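Local coordinates for protein N-alpha-acetyltransferase 35, NatC auxiliary subunit (Saccharomyces cerevisiae, PDB 6YGA) that serves as the auxiliary subunit of the NatC N-terminal acetyltransferase, which acetylates the N-terminal methionine of the L-A virus Gag protein, at residues Tyr119-Leu124 with Ile152-Cys156; Tyr157-Phe161 with Leu230-Glu234; Val162-Leu166 with Leu177-Asn181. All blocks are in the same frame, centred on the assembly; numbering follows the deposited sequence.

Interaction 1 (Tyr119-Leu124 with Ile152-Cys156)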
ATOM      1  N   TYR B 119      24.301  18.036  -7.636  1.00 68.33           N
ATOM      2  CA  TYR B 119      25.015  17.498  -8.788  1.00 69.53           C
ATOM      3  C   TYR B 119      24.074  16.746  -9.719  1.00 67.50           C
ATOM      4  O   TYR B 119      24.181  16.866 -10.944  1.00 68.08           O
ATOM      5  CB  TYR B 119      26.155  16.593  -8.324  1.00 69.80           C
ATOM      6  CG  TYR B 119      27.266  17.332  -7.616  1.00 73.86           C
ATOM      7  CD1 TYR B 119      28.281  17.955  -8.332  1.00 75.90           C
ATOM      8  CD2 TYR B 119      27.298  17.415  -6.231  1.00 75.32           C
ATOM      9  CE1 TYR B 119      29.298  18.635  -7.689  1.00 79.44           C
ATOM     10  CE2 TYR B 119      28.311  18.092  -5.578  1.00 78.43           C
ATOM     11  CZ  TYR B 119      29.308  18.700  -6.313  1.00 80.16           C
ATOM     12  OH  TYR B 119      30.319  19.377  -5.674  1.00 82.97           O
ATOM     13  N   THR B 120      23.144  15.967  -9.157  1.00 66.31           N
ATOM     14  CA  THR B 120      22.174  15.263  -9.989  1.00 65.29           C
ATOM     15  C   THR B 120      21.249  16.244 -10.696  1.00 65.26           C
ATOM     16  O   THR B 120      20.870  16.026 -11.852  1.00 65.54           O
ATOM     17  CB  THR B 120      21.365  14.274  -9.146  1.00 66.86           C
ATOM     18  OG1 THR B 120      20.568  14.992  -8.197  1.00 70.99           O
ATOM     19  CG2 THR B 120      22.285  13.322  -8.400  1.00 65.90           C
ATOM     20  N   GLU B 121      20.874  17.330 -10.014  1.00 65.36           N
ATOM     21  CA  GLU B 121      20.098  18.379 -10.665  1.00 67.04           C
ATOM     22  C   GLU B 121      20.885  19.006 -11.806  1.00 70.79           C
ATOM     23  O   GLU B 121      20.328  19.285 -12.875  1.00 72.41           O
ATOM     24  CB  GLU B 121      19.693  19.441  -9.638  1.00 69.06           C
ATOM     25  CG  GLU B 121      18.526  20.347 -10.047  1.00 72.27           C
ATOM     26  CD  GLU B 121      18.944  21.530 -10.900  1.00 80.12           C
ATOM     27  OE1 GLU B 121      20.161  21.764 -11.053  1.00 83.73           O
ATOM     28  OE2 GLU B 121      18.046  22.229 -11.417  1.00 83.13           O
ATOM     29  N   SER B 122      22.185  19.230 -11.601  1.00 72.34           N
ATOM     30  CA  SER B 122      23.003  19.872 -12.625  1.00 74.37           C
ATOM     31  C   SER B 122      23.141  18.981 -13.855  1.00 73.59           C
ATOM     32  O   SER B 122      23.000  19.447 -14.992  1.00 75.32           O
ATOM     33  CB  SER B 122      24.375  20.227 -12.049  1.00 76.76           C
ATOM     34  OG  SER B 122      25.151  20.965 -12.977  1.00 80.77           O
ATOM     35  N   LEU B 123      23.407  17.689 -13.646  1.00 72.17           N
ATOM     36  CA  LEU B 123      23.552  16.768 -14.772  1.00 74.15           C
ATOM     37  C   LEU B 123      22.239  16.604 -15.529  1.00 75.91           C
ATOM     38  O   LEU B 123      22.215  16.650 -16.765  1.00 77.85           O
ATOM     39  CB  LEU B 123      24.068  15.412 -14.283  1.00 72.37           C
ATOM     40  CG  LEU B 123      24.045  14.253 -15.285  1.00 72.26           C
ATOM     41  CD1 LEU B 123      24.794  14.601 -16.563  1.00 75.17           C
ATOM     42  CD2 LEU B 123      24.621  12.988 -14.661  1.00 70.70           C
ATOM     43  N   LEU B 124      21.132  16.410 -14.807  1.00 75.00           N
ATOM     44  CA  LEU B 124      19.842  16.244 -15.471  1.00 75.58           C
ATOM     45  C   LEU B 124      19.441  17.493 -16.248  1.00 78.02           C
ATOM     46  O   LEU B 124      18.760  17.389 -17.275  1.00 76.93           O
ATOM     47  CB  LEU B 124      18.762  15.885 -14.449  1.00 73.69           C
ATOM     48  CG  LEU B 124      18.795  14.463 -13.884  1.00 72.88           C
ATOM     49  CD1 LEU B 124      17.741  14.283 -12.798  1.00 71.32           C
ATOM     50  CD2 LEU B 124      18.598  13.445 -14.996  1.00 71.89           C
ATOM     51  N   ILE B 152      27.389  10.400 -10.389  1.00 69.64           N
ATOM     52  CA  ILE B 152      26.090  11.017 -10.633  1.00 66.18           C
ATOM     53  C   ILE B 152      25.431  10.403 -11.858  1.00 64.67           C
ATOM     54  O   ILE B 152      24.217  10.166 -11.878  1.00 63.66           O
ATOM     55  CB  ILE B 152      26.248  12.541 -10.781  1.00 65.76           C
ATOM     56  CG1 ILE B 152      26.981  13.132  -9.572  1.00 67.04           C
ATOM     57  CG2 ILE B 152      24.894  13.198 -10.975  1.00 61.49           C
ATOM     58  CD1 ILE B 152      26.253  12.967  -8.258  1.00 65.27           C
ATOM     59  N   LEU B 153      26.222  10.125 -12.897  1.00 64.54           N
ATOM     60  CA  LEU B 153      25.669   9.528 -14.108  1.00 64.81           C
ATOM     61  C   LEU B 153      25.135   8.127 -13.837  1.00 63.32           C
ATOM     62  O   LEU B 153      24.116   7.723 -14.411  1.00 61.07           O
ATOM     63  CB  LEU B 153      26.730   9.497 -15.206  1.00 66.49           C
ATOM     64  CG  LEU B 153      26.257   9.035 -16.583  1.00 67.11           C
ATOM     65  CD1 LEU B 153      25.150   9.942 -17.098  1.00 66.09           C
ATOM     66  CD2 LEU B 153      27.424   8.997 -17.559  1.00 70.42           C
ATOM     67  N   GLY B 154      25.808   7.371 -12.969  1.00 63.41           N
ATOM     68  CA  GLY B 154      25.335   6.032 -12.655  1.00 62.21           C
ATOM     69  C   GLY B 154      24.006   6.045 -11.927  1.00 57.68           C
ATOM     70  O   GLY B 154      23.091   5.286 -12.261  1.00 52.70           O
ATOM     71  N   VAL B 155      23.880   6.914 -10.922  1.00 57.86           N
ATOM     72  CA  VAL B 155      22.623   7.025 -10.188  1.00 56.46           C
ATOM     73  C   VAL B 155      21.522   7.570 -11.092  1.00 59.44           C
ATOM     74  O   VAL B 155      20.374   7.113 -11.034  1.00 60.75           O
ATOM     75  CB  VAL B 155      22.818   7.889  -8.929  1.00 54.66           C
ATOM     76  CG1 VAL B 155      21.497   8.099  -8.209  1.00 52.89           C
ATOM     77  CG2 VAL B 155      23.830   7.238  -7.998  1.00 54.83           C
ATOM     78  N   CYS B 156      21.847   8.544 -11.946  1.00 61.02           N
ATOM     79  CA  CYS B 156      20.845   9.060 -12.875  1.00 60.81           C
ATOM     80  C   CYS B 156      20.403   7.981 -13.855  1.00 60.95           C
ATOM     81  O   CYS B 156      19.233   7.935 -14.252  1.00 60.27           O
ATOM     82  CB  CYS B 156      21.381  10.279 -13.626  1.00 61.48           C
ATOM     83  SG  CYS B 156      21.477  11.800 -12.653  1.00 64.30           S
TER

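Interaction 2 (Tyr157-Phe161 with Leu230-Glu234)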
ATOM      1  N   TYR B 157      21.326   7.101 -14.254  1.00 61.83           N
ATOM      2  CA  TYR B 157      20.942   5.963 -15.081  1.00 60.19           C
ATOM      3  C   TYR B 157      20.026   5.020 -14.313  1.00 59.30           C
ATOM      4  O   TYR B 157      19.116   4.416 -14.892  1.00 59.45           O
ATOM      5  CB  TYR B 157      22.184   5.220 -15.577  1.00 60.03           C
ATOM      6  CG  TYR B 157      21.879   4.168 -16.621  1.00 59.55           C
ATOM      7  CD1 TYR B 157      21.853   4.491 -17.972  1.00 59.83           C
ATOM      8  CD2 TYR B 157      21.606   2.855 -16.257  1.00 59.33           C
ATOM      9  CE1 TYR B 157      21.568   3.537 -18.932  1.00 61.51           C
ATOM     10  CE2 TYR B 157      21.320   1.894 -17.208  1.00 60.01           C
ATOM     11  CZ  TYR B 157      21.303   2.241 -18.543  1.00 62.14           C
ATOM     12  OH  TYR B 157      21.017   1.288 -19.492  1.00 64.32           O
ATOM     13  N   LEU B 158      20.247   4.889 -13.002  1.00 58.23           N
ATOM     14  CA  LEU B 158      19.405   4.019 -12.187  1.00 56.90           C
ATOM     15  C   LEU B 158      17.973   4.533 -12.128  1.00 58.72           C
ATOM     16  O   LEU B 158      17.021   3.779 -12.367  1.00 58.68           O
ATOM     17  CB  LEU B 158      19.986   3.895 -10.779  1.00 53.38           C
ATOM     18  CG  LEU B 158      19.157   3.085  -9.782  1.00 50.77           C
ATOM     19  CD1 LEU B 158      19.192   1.599 -10.126  1.00 50.75           C
ATOM     20  CD2 LEU B 158      19.639   3.328  -8.362  1.00 48.17           C
ATOM     21  N   THR B 159      17.797   5.817 -11.804  1.00 57.86           N
ATOM     22  CA  THR B 159      16.452   6.371 -11.688  1.00 57.02           C
ATOM     23  C   THR B 159      15.698   6.290 -13.007  1.00 57.85           C
ATOM     24  O   THR B 159      14.475   6.107 -13.012  1.00 58.69           O
ATOM     25  CB  THR B 159      16.510   7.820 -11.204  1.00 57.92           C
ATOM     26  OG1 THR B 159      16.982   8.657 -12.266  1.00 62.95           O
ATOM     27  CG2 THR B 159      17.444   7.952 -10.012  1.00 54.73           C
ATOM     28  N   LYS B 160      16.404   6.428 -14.131  1.00 56.88           N
ATOM     29  CA  LYS B 160      15.760   6.246 -15.427  1.00 56.08           C
ATOM     30  C   LYS B 160      15.253   4.818 -15.587  1.00 54.03           C
ATOM     31  O   LYS B 160      14.183   4.591 -16.161  1.00 54.10           O
ATOM     32  CB  LYS B 160      16.733   6.601 -16.550  1.00 57.45           C
ATOM     33  CG  LYS B 160      16.111   6.575 -17.938  1.00 59.69           C
ATOM     34  CD  LYS B 160      17.164   6.728 -19.024  1.00 62.52           C
ATOM     35  CE  LYS B 160      16.530   6.860 -20.402  1.00 64.82           C
ATOM     36  NZ  LYS B 160      17.559   6.960 -21.473  1.00 67.45           N
ATOM     37  N   PHE B 161      16.012   3.842 -15.083  1.00 52.15           N
ATOM     38  CA  PHE B 161      15.577   2.453 -15.159  1.00 53.92           C
ATOM     39  C   PHE B 161      14.382   2.203 -14.252  1.00 52.85           C
ATOM     40  O   PHE B 161      13.470   1.449 -14.610  1.00 52.51           O
ATOM     41  CB  PHE B 161      16.735   1.521 -14.800  1.00 54.77           C
ATOM     42  CG  PHE B 161      16.324   0.088 -14.615  1.00 55.34           C
ATOM     43  CD1 PHE B 161      15.784  -0.634 -15.666  1.00 58.30           C
ATOM     44  CD2 PHE B 161      16.488  -0.540 -13.392  1.00 55.10           C
ATOM     45  CE1 PHE B 161      15.405  -1.953 -15.496  1.00 58.21           C
ATOM     46  CE2 PHE B 161      16.114  -1.856 -13.218  1.00 55.14           C
ATOM     47  CZ  PHE B 161      15.572  -2.564 -14.269  1.00 55.93           C
ATOM     48  N   LEU B 230      24.479  -1.489  -9.523  1.00 59.86           N
ATOM     49  CA  LEU B 230      23.115  -0.982  -9.639  1.00 57.54           C
ATOM     50  C   LEU B 230      22.754  -0.707 -11.093  1.00 56.80           C
ATOM     51  O   LEU B 230      21.600  -0.889 -11.498  1.00 55.00           O
ATOM     52  CB  LEU B 230      22.943   0.284  -8.795  1.00 57.63           C
ATOM     53  CG  LEU B 230      23.124   0.139  -7.280  1.00 58.67           C
ATOM     54  CD1 LEU B 230      23.236   1.503  -6.607  1.00 59.85           C
ATOM     55  CD2 LEU B 230      21.981  -0.661  -6.683  1.00 55.85           C
ATOM     56  N   VAL B 231      23.729  -0.261 -11.891  1.00 55.53           N
ATOM     57  CA  VAL B 231      23.488  -0.035 -13.312  1.00 56.06           C
ATOM     58  C   VAL B 231      23.221  -1.353 -14.030  1.00 55.91           C
ATOM     59  O   VAL B 231      22.485  -1.392 -15.024  1.00 56.31           O
ATOM     60  CB  VAL B 231      24.681   0.723 -13.926  1.00 57.82           C
ATOM     61  CG1 VAL B 231      24.505   0.878 -15.426  1.00 59.03           C
ATOM     62  CG2 VAL B 231      24.834   2.082 -13.262  1.00 55.41           C
ATOM     63  N   HIS B 232      23.781  -2.449 -13.529  1.00 57.49           N
ATOM     64  CA  HIS B 232      23.603  -3.757 -14.146  1.00 60.24           C
ATOM     65  C   HIS B 232      22.275  -4.414 -13.800  1.00 57.98           C
ATOM     66  O   HIS B 232      22.030  -5.536 -14.253  1.00 58.34           O
ATOM     67  CB  HIS B 232      24.743  -4.688 -13.738  1.00 63.76           C
ATOM     68  CG  HIS B 232      25.948  -4.588 -14.620  1.00 68.43           C
ATOM     69  ND1 HIS B 232      26.010  -5.182 -15.861  1.00 70.33           N
ATOM     70  CD2 HIS B 232      27.138  -3.970 -14.436  1.00 70.52           C
ATOM     71  CE1 HIS B 232      27.186  -4.932 -16.407  1.00 72.35           C
ATOM     72  NE2 HIS B 232      27.890  -4.199 -15.564  1.00 72.42           N
ATOM     73  N   LEU B 233      21.419  -3.761 -13.011  1.00 56.08           N
ATOM     74  CA  LEU B 233      20.166  -4.399 -12.620  1.00 54.36           C
ATOM     75  C   LEU B 233      19.210  -4.531 -13.796  1.00 55.37           C
ATOM     76  O   LEU B 233      18.322  -5.390 -13.775  1.00 54.94           O
ATOM     77  CB  LEU B 233      19.496  -3.625 -11.485  1.00 50.92           C
ATOM     78  CG  LEU B 233      20.090  -3.828 -10.089  1.00 51.50           C
ATOM     79  CD1 LEU B 233      19.374  -2.955  -9.065  1.00 51.02           C
ATOM     80  CD2 LEU B 233      20.023  -5.292  -9.694  1.00 49.87           C
ATOM     81  N   GLU B 234      19.369  -3.699 -14.826  1.00 56.05           N
ATOM     82  CA  GLU B 234      18.488  -3.794 -15.981  1.00 54.80           C
ATOM     83  C   GLU B 234      18.747  -5.045 -16.813  1.00 53.54           C
ATOM     84  O   GLU B 234      17.923  -5.374 -17.675  1.00 57.83           O
ATOM     85  CB  GLU B 234      18.628  -2.546 -16.855  1.00 56.97           C
ATOM     86  CG  GLU B 234      19.903  -2.492 -17.667  1.00 60.84           C
ATOM     87  CD  GLU B 234      19.871  -1.402 -18.718  1.00 63.42           C
ATOM     88  OE1 GLU B 234      19.107  -0.429 -18.544  1.00 63.75           O
ATOM     89  OE2 GLU B 234      20.604  -1.524 -19.723  1.00 65.26           O
TER

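Interaction 3 (Val162-Leu166 with Leu177-Asn181)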
ATOM      1  N   VAL B 162      14.366   2.833 -13.075  1.00 50.02           N
ATOM      2  CA  VAL B 162      13.213   2.736 -12.188  1.00 46.06           C
ATOM      3  C   VAL B 162      11.975   3.309 -12.866  1.00 50.86           C
ATOM      4  O   VAL B 162      10.867   2.778 -12.718  1.00 53.09           O
ATOM      5  CB  VAL B 162      13.517   3.440 -10.853  1.00 43.03           C
ATOM      6  CG1 VAL B 162      12.283   3.486  -9.966  1.00 39.53           C
ATOM      7  CG2 VAL B 162      14.665   2.739 -10.139  1.00 41.19           C
ATOM      8  N   GLN B 163      12.145   4.383 -13.640  1.00 53.81           N
ATOM      9  CA  GLN B 163      11.021   4.951 -14.374  1.00 54.24           C
ATOM     10  C   GLN B 163      10.443   3.947 -15.362  1.00 52.85           C
ATOM     11  O   GLN B 163       9.221   3.849 -15.513  1.00 54.06           O
ATOM     12  CB  GLN B 163      11.458   6.223 -15.097  1.00 57.18           C
ATOM     13  CG  GLN B 163      10.313   7.078 -15.597  1.00 59.30           C
ATOM     14  CD  GLN B 163      10.798   8.266 -16.395  1.00 62.64           C
ATOM     15  OE1 GLN B 163      11.754   8.161 -17.163  1.00 65.97           O
ATOM     16  NE2 GLN B 163      10.147   9.408 -16.213  1.00 62.80           N
ATOM     17  N   LYS B 164      11.307   3.192 -16.047  1.00 53.33           N
ATOM     18  CA  LYS B 164      10.821   2.165 -16.961  1.00 55.30           C
ATOM     19  C   LYS B 164      10.073   1.074 -16.208  1.00 56.05           C
ATOM     20  O   LYS B 164       9.051   0.568 -16.687  1.00 57.03           O
ATOM     21  CB  LYS B 164      11.981   1.560 -17.752  1.00 57.51           C
ATOM     22  CG  LYS B 164      12.799   2.565 -18.544  1.00 63.02           C
ATOM     23  CD  LYS B 164      13.750   1.862 -19.501  1.00 66.27           C
ATOM     24  CE  LYS B 164      14.632   2.855 -20.240  1.00 67.63           C
ATOM     25  NZ  LYS B 164      15.353   2.206 -21.371  1.00 68.19           N
ATOM     26  N   LEU B 165      10.574   0.696 -15.028  1.00 54.89           N
ATOM     27  CA  LEU B 165       9.905  -0.321 -14.222  1.00 55.18           C
ATOM     28  C   LEU B 165       8.506   0.125 -13.821  1.00 55.44           C
ATOM     29  O   LEU B 165       7.553  -0.661 -13.890  1.00 56.11           O
ATOM     30  CB  LEU B 165      10.738  -0.636 -12.979  1.00 53.82           C
ATOM     31  CG  LEU B 165      12.088  -1.322 -13.185  1.00 52.92           C
ATOM     32  CD1 LEU B 165      12.791  -1.535 -11.854  1.00 51.79           C
ATOM     33  CD2 LEU B 165      11.891  -2.642 -13.896  1.00 53.23           C
ATOM     34  N   LEU B 166       8.362   1.387 -13.401  1.00 54.43           N
ATOM     35  CA  LEU B 166       7.053   1.890 -12.996  1.00 52.73           C
ATOM     36  C   LEU B 166       6.110   2.041 -14.181  1.00 53.56           C
ATOM     37  O   LEU B 166       4.889   1.960 -14.008  1.00 55.26           O
ATOM     38  CB  LEU B 166       7.200   3.225 -12.269  1.00 52.20           C
ATOM     39  CG  LEU B 166       7.783   3.147 -10.857  1.00 51.26           C
ATOM     40  CD1 LEU B 166       7.903   4.532 -10.247  1.00 51.65           C
ATOM     41  CD2 LEU B 166       6.926   2.245  -9.982  1.00 48.72           C
ATOM     42  N   LEU B 177       6.353   3.111  -4.321  1.00 48.84           N
ATOM     43  CA  LEU B 177       7.522   3.796  -4.850  1.00 49.14           C
ATOM     44  C   LEU B 177       7.110   5.170  -5.358  1.00 51.66           C
ATOM     45  O   LEU B 177       6.186   5.283  -6.169  1.00 53.49           O
ATOM     46  CB  LEU B 177       8.162   2.974  -5.970  1.00 48.69           C
ATOM     47  CG  LEU B 177       9.439   3.508  -6.613  1.00 51.67           C
ATOM     48  CD1 LEU B 177      10.343   4.144  -5.578  1.00 53.24           C
ATOM     49  CD2 LEU B 177      10.147   2.363  -7.304  1.00 50.10           C
ATOM     50  N   ASN B 178       7.802   6.202  -4.880  1.00 49.85           N
ATOM     51  CA  ASN B 178       7.550   7.580  -5.281  1.00 50.01           C
ATOM     52  C   ASN B 178       8.443   7.936  -6.462  1.00 51.82           C
ATOM     53  O   ASN B 178       9.654   7.688  -6.432  1.00 51.24           O
ATOM     54  CB  ASN B 178       7.812   8.535  -4.114  1.00 49.86           C
ATOM     55  CG  ASN B 178       7.708  10.002  -4.512  1.00 50.21           C
ATOM     56  OD1 ASN B 178       8.653  10.579  -5.051  1.00 51.72           O
ATOM     57  ND2 ASN B 178       6.564  10.616  -4.226  1.00 48.31           N
ATOM     58  N   PHE B 179       7.843   8.516  -7.501  1.00 53.00           N
ATOM     59  CA  PHE B 179       8.595   8.991  -8.653  1.00 53.23           C
ATOM     60  C   PHE B 179       8.084  10.367  -9.084  1.00 52.00           C
ATOM     61  O   PHE B 179       7.555  10.563 -10.174  1.00 52.05           O
ATOM     62  CB  PHE B 179       8.534   7.997  -9.810  1.00 52.20           C
ATOM     63  CG  PHE B 179       9.713   8.085 -10.726  1.00 52.89           C
ATOM     64  CD1 PHE B 179      10.853   7.342 -10.475  1.00 52.23           C
ATOM     65  CD2 PHE B 179       9.696   8.933 -11.819  1.00 54.74           C
ATOM     66  CE1 PHE B 179      11.952   7.429 -11.310  1.00 53.53           C
ATOM     67  CE2 PHE B 179      10.788   9.025 -12.657  1.00 56.16           C
ATOM     68  CZ  PHE B 179      11.919   8.273 -12.401  1.00 55.62           C
ATOM     69  N   ASN B 180       8.242  11.346  -8.199  1.00 51.68           N
ATOM     70  CA  ASN B 180       8.033  12.747  -8.553  1.00 54.87           C
ATOM     71  C   ASN B 180       9.385  13.294  -8.986  1.00 54.76           C
ATOM     72  O   ASN B 180      10.177  13.763  -8.167  1.00 54.43           O
ATOM     73  CB  ASN B 180       7.456  13.529  -7.379  1.00 58.91           C
ATOM     74  CG  ASN B 180       7.282  15.006  -7.690  1.00 66.94           C
ATOM     75  OD1 ASN B 180       7.288  15.416  -8.852  1.00 70.08           O
ATOM     76  ND2 ASN B 180       7.117  15.813  -6.647  1.00 69.75           N
ATOM     77  N   ASN B 181       9.663  13.213 -10.289  1.00 56.96           N
ATOM     78  CA  ASN B 181      10.914  13.705 -10.852  1.00 60.98           C
ATOM     79  C   ASN B 181      10.849  15.175 -11.256  1.00 62.68           C
ATOM     80  O   ASN B 181      11.757  15.654 -11.941  1.00 63.97           O
ATOM     81  CB  ASN B 181      11.332  12.846 -12.055  1.00 63.30           C
ATOM     82  CG  ASN B 181      10.356  12.936 -13.212  1.00 68.74           C
ATOM     83  OD1 ASN B 181       9.186  13.273 -13.029  1.00 71.15           O
ATOM     84  ND2 ASN B 181      10.832  12.623 -14.414  1.00 70.01           N
TER

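Interaction 1 (Tyr119-Leu124 with Ile152-Cys156)
Ile-152 reaches across to helix 118-129 with both of its branches. Its CG2 methyl lies mainly against Thr-120, 3.6 Å from the CA of that residue, and also meets the methyl CG2 of the same threonine; the two side chains cross at about a right angle. The longer branch carries CD1 to 3.6 Å from CB of Tyr-119, where it also touches the Thr-120 methyl. Leu-123 comes next. With CG anti to its backbone N (chi1 170°), it slides past Ile-152 in the opposite direction, and its CD2 lies 3.7 Å from CG2 of Ile-152. The same Leu-123 CD2 touches CA of Leu-153 and comes to 3.9 Å from SG of Cys-156. That sulfur is shared, since CG of Leu-124 comes within 4.0 Å of SG of Cys-156 from the next position along the helix.

This is a steep helix-helix crossing: the two short axes pass 9.8 Å apart at a signed angle of -77°, so the contact stays confined to about one turn of each helix. The backbones come nearest at Thr-120 and Ile-152, whose two CA atoms are 5.8 Å apart.

Farther out, the hydroxyl of Thr-120 is turned back to the residues just before helix 118-129, where OG1 hydrogen-bonds to the carbonyl oxygens of Val-114 and Cys-117, leaving CG2 for the interface. The Tyr-119 ring leads away from the crossing to an edge-to-face contact with Trp-137 and also touches Ile-92. Leu-96 of helix 85-104 packs on Ile-152, while Phe-184 touches Leu-124.

Interaction 2 (Tyr157-Phe161 with Leu230-Glu234)
Glu-234 meets two aromatic side chains of helix 142-167, one with its aliphatic root and the other with its carboxylate. Its CB sits over one face of the Phe-161 ring, offset toward the rim, in a CH-pi contact 3.8 Å from the centroid and 24° off the ring normal. CG stands between the backbone N and the carbonyl carbon (chi1 74°), and beyond it the chain runs extended, carrying the carboxylate away from Phe-161 to Tyr-157. There CD lies at the edge of the tyrosine ring, in its plane, and OE1 accepts a hydrogen bond from OH of Tyr-157 at 2.7 Å. The hydroxyl approaches from above the carboxylate plane, 41° out of it.

Apolar contacts continue along the same pair of segments. CG1 of Val-231 touches the Tyr-157 ring, 3.6 Å from CD2, with the two side chains crossing at about a right angle. Leu-158 brings CD1 to 4.2 Å from CB of Leu-230, while CE2 of Phe-161 lies 4.2 Å from CB of Leu-233.

The contact thus joins the C-terminal half of helix 142-167 to the last turn of helix 215-231 and the residues that follow it. Helix 193-209 covers the tyrosine through Gln-193 and Val-196; helix 85-104 meets Leu-158 through Val-100, and helix 298-311 packs on Leu-230 through Phe-300 and Leu-303.

Interaction 3 (Val162-Leu166 with Leu177-Asn181)
Phe-179 turns one face of its ring to Gln-163, whose CA stands 3.9 Å above the plane, offset toward the rim. CB of the glutamine is 3.4 Å from CZ of the phenylalanine, and the extended chain then passes CE2, ending with NE2 at 3.6 Å from that atom. Its amide plane is tilted 34° from the ring.

Apolar contacts come from Val-162 and Leu-166, on either side of Gln-163 in the sequence. CD1 of Leu-166 comes to 3.5 Å from CB of Phe-179 and also approaches CG of Leu-177. Leu-177 extends away from its backbone nitrogen (chi1 -178°), and its CD2 lies within 3.6 Å of CG1 of Val-162. Trp-103 of helix 85-104 touches Val-162, Leu-177 and Phe-179 alike.

Polar bonding acts within the loop and toward its surroundings rather than across this contact. OD1 of Asn-178 accepts from N of Asn-180 at 3.3 Å and also from the backbone N of Leu-110, while the carbonyl oxygen of Asn-178 takes the indole N-H of Trp-103.

The bond from Asn-180 to the Asn-178 side chain makes an Asx turn, set in an irregular segment that folds back over the C-terminal part of helix 142-167 before helix 193-209 begins.

Helix 142-167 supplies one side of all three contacts, taken in order along its length. Interactions 1 and 2 are buried, while interaction 3 is partly buried, with an exposed glutamine at its margin. Their partners differ: a steeply crossing helix in interaction 1, a helix end in interaction 2 and an irregular loop in interaction 3. Only interaction 2 has a hydrogen bond across it; the other two are held by side-chain packing. Interaction 2 touches both others, through Gly-154 O with Val-231 CG2 and Thr-159 O with Phe-179 CE1, whereas interactions 1 and 3 stay about 6 Å apart at their nearest atoms. Helix 85-104 touches all three.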